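Local coordinates for cyclic nucleotide-binding protein (Ruegeria pomeroyi, PDB 3FX3) that probably binds DNA as a transcription regulator of the Crp type, pairing a cyclic nucleotide-binding domain with a helix-turn-helix domain, at residues R157-L162 and R223-S228. Sequence-based numbering, arbitrary orientation.
Sequences RVAEFL and RDYAES
A159 and A226 bring helix 154-165 against helix 219-227, the last helix of the chain, within the Crp-like helix-turn-helix domain. Each points its CB at the opposing helix, and the two methyls meet at 4.1 Å, A159 CB to A226 CB, where the backbones are also nearest, 5.8 Å from CA to CA. With alanine on both sides the segment axes come to 8.6 Å, with an angle of 137° between their N-to-C directions, clearly inclined but closer to antiparallel than parallel. The A159 methyl also lies oblique to the Y225 ring, CB 4.4 Å from Y225 CD1; the ring reaches on to L202 of helix 192-203 and packs edge-to-face with W234 of the C-terminal tail. One turn back from A226, L222 packs on both A159 and L162, extending the apolar seam. E160 flanks the alanines. Its CG is anti to the backbone N (chi1 -156°) and the chain bends at chi2 (69°), which carries the carboxylate across to the second helix. OE1 lies 3.7 Å from A226 CB and accepts a hydrogen bond from NE2 of Q152, which also donates to A226 O and so bridges the two. OE2 lies oblique to the R223 guanidinium, 4.4 Å from NH1, beyond salt-bridge distance. S228 OG donates to Y225 O at 3.0 Å. No hydrogen bond passes directly between 157-162 and 223-228: small apolar side chains set their spacing, while Q156, on the first helix just ahead of 157-162, joins the helices by bonding to the carbonyls of Y225 and S228. The R223 charge would probably favour the ionised form of E160, partly offset by the more distant E227 carboxylate.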
ATOM      1  N   ARG B 157      12.545  13.398  -0.639  1.00 31.62           N
ATOM      2  CA  ARG B 157      11.391  12.723  -1.234  1.00 32.19           C
ATOM      3  C   ARG B 157      11.362  12.897  -2.736  1.00 31.42           C
ATOM      4  O   ARG B 157      11.007  11.977  -3.437  1.00 30.62           O
ATOM      5  CB  ARG B 157      10.090  13.200  -0.607  1.00 32.50           C
ATOM      6  CG  ARG B 157       9.932  12.781   0.881  1.00 34.86           C
ATOM      7  CD  ARG B 157       8.759  13.537   1.513  1.00 38.84           C
ATOM      8  NE  ARG B 157       7.569  13.161   0.801  1.00 43.01           N
ATOM      9  CZ  ARG B 157       6.577  13.948   0.419  1.00 42.11           C
ATOM     10  NH1 ARG B 157       6.527  15.240   0.691  1.00 42.37           N
ATOM     11  NH2 ARG B 157       5.599  13.382  -0.231  1.00 44.01           N
ATOM     12  N   VAL B 158      11.785  14.059  -3.229  1.00 31.44           N
ATOM     13  CA  VAL B 158      11.811  14.307  -4.678  1.00 31.13           C
ATOM     14  C   VAL B 158      12.929  13.491  -5.329  1.00 31.29           C
ATOM     15  O   VAL B 158      12.741  12.911  -6.420  1.00 30.59           O
ATOM     16  CB  VAL B 158      11.966  15.811  -4.981  1.00 31.14           C
ATOM     17  CG1 VAL B 158      12.167  16.068  -6.492  1.00 30.28           C
ATOM     18  CG2 VAL B 158      10.751  16.555  -4.445  1.00 31.02           C
ATOM     19  N   ALA B 159      14.080  13.433  -4.648  1.00 31.18           N
ATOM     20  CA  ALA B 159      15.199  12.589  -5.091  1.00 32.06           C
ATOM     21  C   ALA B 159      14.713  11.153  -5.287  1.00 33.09           C
ATOM     22  O   ALA B 159      14.977  10.510  -6.290  1.00 33.67           O
ATOM     23  CB  ALA B 159      16.338  12.629  -4.057  1.00 31.34           C
ATOM     24  N   GLU B 160      13.973  10.677  -4.307  1.00 33.89           N
ATOM     25  CA  GLU B 160      13.415   9.330  -4.314  1.00 35.56           C
ATOM     26  C   GLU B 160      12.451   9.101  -5.485  1.00 35.05           C
ATOM     27  O   GLU B 160      12.449   8.050  -6.161  1.00 34.78           O
ATOM     28  CB  GLU B 160      12.681   9.151  -2.984  1.00 36.36           C
ATOM     29  CG  GLU B 160      12.519   7.769  -2.544  1.00 41.16           C
ATOM     30  CD  GLU B 160      13.844   7.096  -2.121  1.00 44.06           C
ATOM     31  OE1 GLU B 160      14.469   7.500  -1.093  1.00 45.09           O
ATOM     32  OE2 GLU B 160      14.214   6.119  -2.818  1.00 46.04           O
ATOM     33  N   PHE B 161      11.596  10.092  -5.706  1.00 34.60           N
ATOM     34  CA  PHE B 161      10.694  10.071  -6.838  1.00 34.43           C
ATOM     35  C   PHE B 161      11.477   9.998  -8.168  1.00 33.91           C
ATOM     36  O   PHE B 161      11.210   9.172  -9.026  1.00 33.69           O
ATOM     37  CB  PHE B 161       9.766  11.298  -6.756  1.00 35.01           C
ATOM     38  CG  PHE B 161       8.884  11.470  -7.953  1.00 37.09           C
ATOM     39  CD1 PHE B 161       7.695  10.769  -8.046  1.00 39.07           C
ATOM     40  CD2 PHE B 161       9.246  12.327  -8.981  1.00 37.72           C
ATOM     41  CE1 PHE B 161       6.873  10.905  -9.157  1.00 39.74           C
ATOM     42  CE2 PHE B 161       8.410  12.484 -10.088  1.00 39.54           C
ATOM     43  CZ  PHE B 161       7.223  11.756 -10.162  1.00 38.69           C
ATOM     44  N   LEU B 162      12.465  10.850  -8.329  1.00 34.36           N
ATOM     45  CA  LEU B 162      13.293  10.811  -9.519  1.00 35.13           C
ATOM     46  C   LEU B 162      13.997   9.457  -9.687  1.00 36.39           C
ATOM     47  O   LEU B 162      14.020   8.907 -10.780  1.00 35.55           O
ATOM     48  CB  LEU B 162      14.297  11.960  -9.490  1.00 34.48           C
ATOM     49  CG  LEU B 162      13.687  13.355  -9.671  1.00 34.74           C
ATOM     50  CD1 LEU B 162      14.768  14.434  -9.553  1.00 32.90           C
ATOM     51  CD2 LEU B 162      12.968  13.465 -11.046  1.00 32.98           C
ATOM     52  N   ARG B 223      21.054   8.865  -5.052  1.00 44.56           N
ATOM     53  CA  ARG B 223      20.711   7.889  -4.001  1.00 45.50           C
ATOM     54  C   ARG B 223      21.412   8.170  -2.668  1.00 45.04           C
ATOM     55  O   ARG B 223      20.850   7.929  -1.605  1.00 44.25           O
ATOM     56  CB  ARG B 223      21.027   6.461  -4.444  1.00 46.08           C
ATOM     57  CG  ARG B 223      20.468   5.402  -3.491  1.00 49.14           C
ATOM     58  CD  ARG B 223      20.445   4.003  -4.106  1.00 53.49           C
ATOM     59  NE  ARG B 223      19.874   3.986  -5.457  1.00 58.16           N
ATOM     60  CZ  ARG B 223      18.566   4.043  -5.762  1.00 61.96           C
ATOM     61  NH1 ARG B 223      17.627   4.122  -4.806  1.00 62.56           N
ATOM     62  NH2 ARG B 223      18.188   4.015  -7.052  1.00 62.61           N
ATOM     63  N   ASP B 224      22.637   8.677  -2.723  1.00 45.56           N
ATOM     64  CA  ASP B 224      23.329   9.035  -1.499  1.00 46.06           C
ATOM     65  C   ASP B 224      22.592  10.160  -0.799  1.00 46.00           C
ATOM     66  O   ASP B 224      22.346  10.086   0.409  1.00 45.67           O
ATOM     67  CB  ASP B 224      24.776   9.453  -1.751  1.00 46.53           C
ATOM     68  CG  ASP B 224      25.597   9.420  -0.487  1.00 47.62           C
ATOM     69  OD1 ASP B 224      25.698   8.321   0.110  1.00 50.05           O
ATOM     70  OD2 ASP B 224      26.107  10.478  -0.075  1.00 49.26           O
ATOM     71  N   TYR B 225      22.239  11.191  -1.565  1.00 46.02           N
ATOM     72  CA  TYR B 225      21.440  12.290  -1.046  1.00 46.09           C
ATOM     73  C   TYR B 225      20.179  11.755  -0.380  1.00 46.33           C
ATOM     74  O   TYR B 225      19.870  12.109   0.753  1.00 45.73           O
ATOM     75  CB  TYR B 225      21.052  13.280  -2.160  1.00 46.42           C
ATOM     76  CG  TYR B 225      20.451  14.552  -1.608  1.00 45.37           C
ATOM     77  CD1 TYR B 225      19.102  14.639  -1.297  1.00 43.60           C
ATOM     78  CD2 TYR B 225      21.246  15.641  -1.343  1.00 45.49           C
ATOM     79  CE1 TYR B 225      18.556  15.799  -0.758  1.00 43.67           C
ATOM     80  CE2 TYR B 225      20.715  16.810  -0.817  1.00 45.96           C
ATOM     81  CZ  TYR B 225      19.373  16.885  -0.524  1.00 45.22           C
ATOM     82  OH  TYR B 225      18.880  18.056   0.001  1.00 45.14           O
ATOM     83  N   ALA B 226      19.456  10.894  -1.090  1.00 47.19           N
ATOM     84  CA  ALA B 226      18.181  10.363  -0.601  1.00 48.18           C
ATOM     85  C   ALA B 226      18.333   9.583   0.707  1.00 49.32           C
ATOM     86  O   ALA B 226      17.527   9.746   1.630  1.00 48.98           O
ATOM     87  CB  ALA B 226      17.532   9.468  -1.660  1.00 47.77           C
ATOM     88  N   GLU B 227      19.365   8.735   0.760  1.00 50.89           N
ATOM     89  CA  GLU B 227      19.616   7.850   1.909  1.00 52.21           C
ATOM     90  C   GLU B 227      20.345   8.500   3.065  1.00 52.95           C
ATOM     91  O   GLU B 227      20.296   7.965   4.172  1.00 52.85           O
ATOM     92  CB  GLU B 227      20.404   6.615   1.479  1.00 52.47           C
ATOM     93  CG  GLU B 227      19.549   5.591   0.769  1.00 54.23           C
ATOM     94  CD  GLU B 227      20.357   4.537   0.039  1.00 56.84           C
ATOM     95  OE1 GLU B 227      21.599   4.464   0.233  1.00 57.94           O
ATOM     96  OE2 GLU B 227      19.734   3.779  -0.741  1.00 59.33           O
ATOM     97  N   SER B 228      21.025   9.624   2.822  1.00 53.89           N
ATOM     98  CA  SER B 228      21.786  10.302   3.883  1.00 54.85           C
ATOM     99  C   SER B 228      20.879  10.675   5.056  1.00 56.23           C
ATOM    100  O   SER B 228      19.676  10.887   4.871  1.00 55.97           O
ATOM    101  CB  SER B 228      22.498  11.552   3.356  1.00 54.71           C
ATOM    102  OG  SER B 228      21.591  12.623   3.156  1.00 53.94           O
TER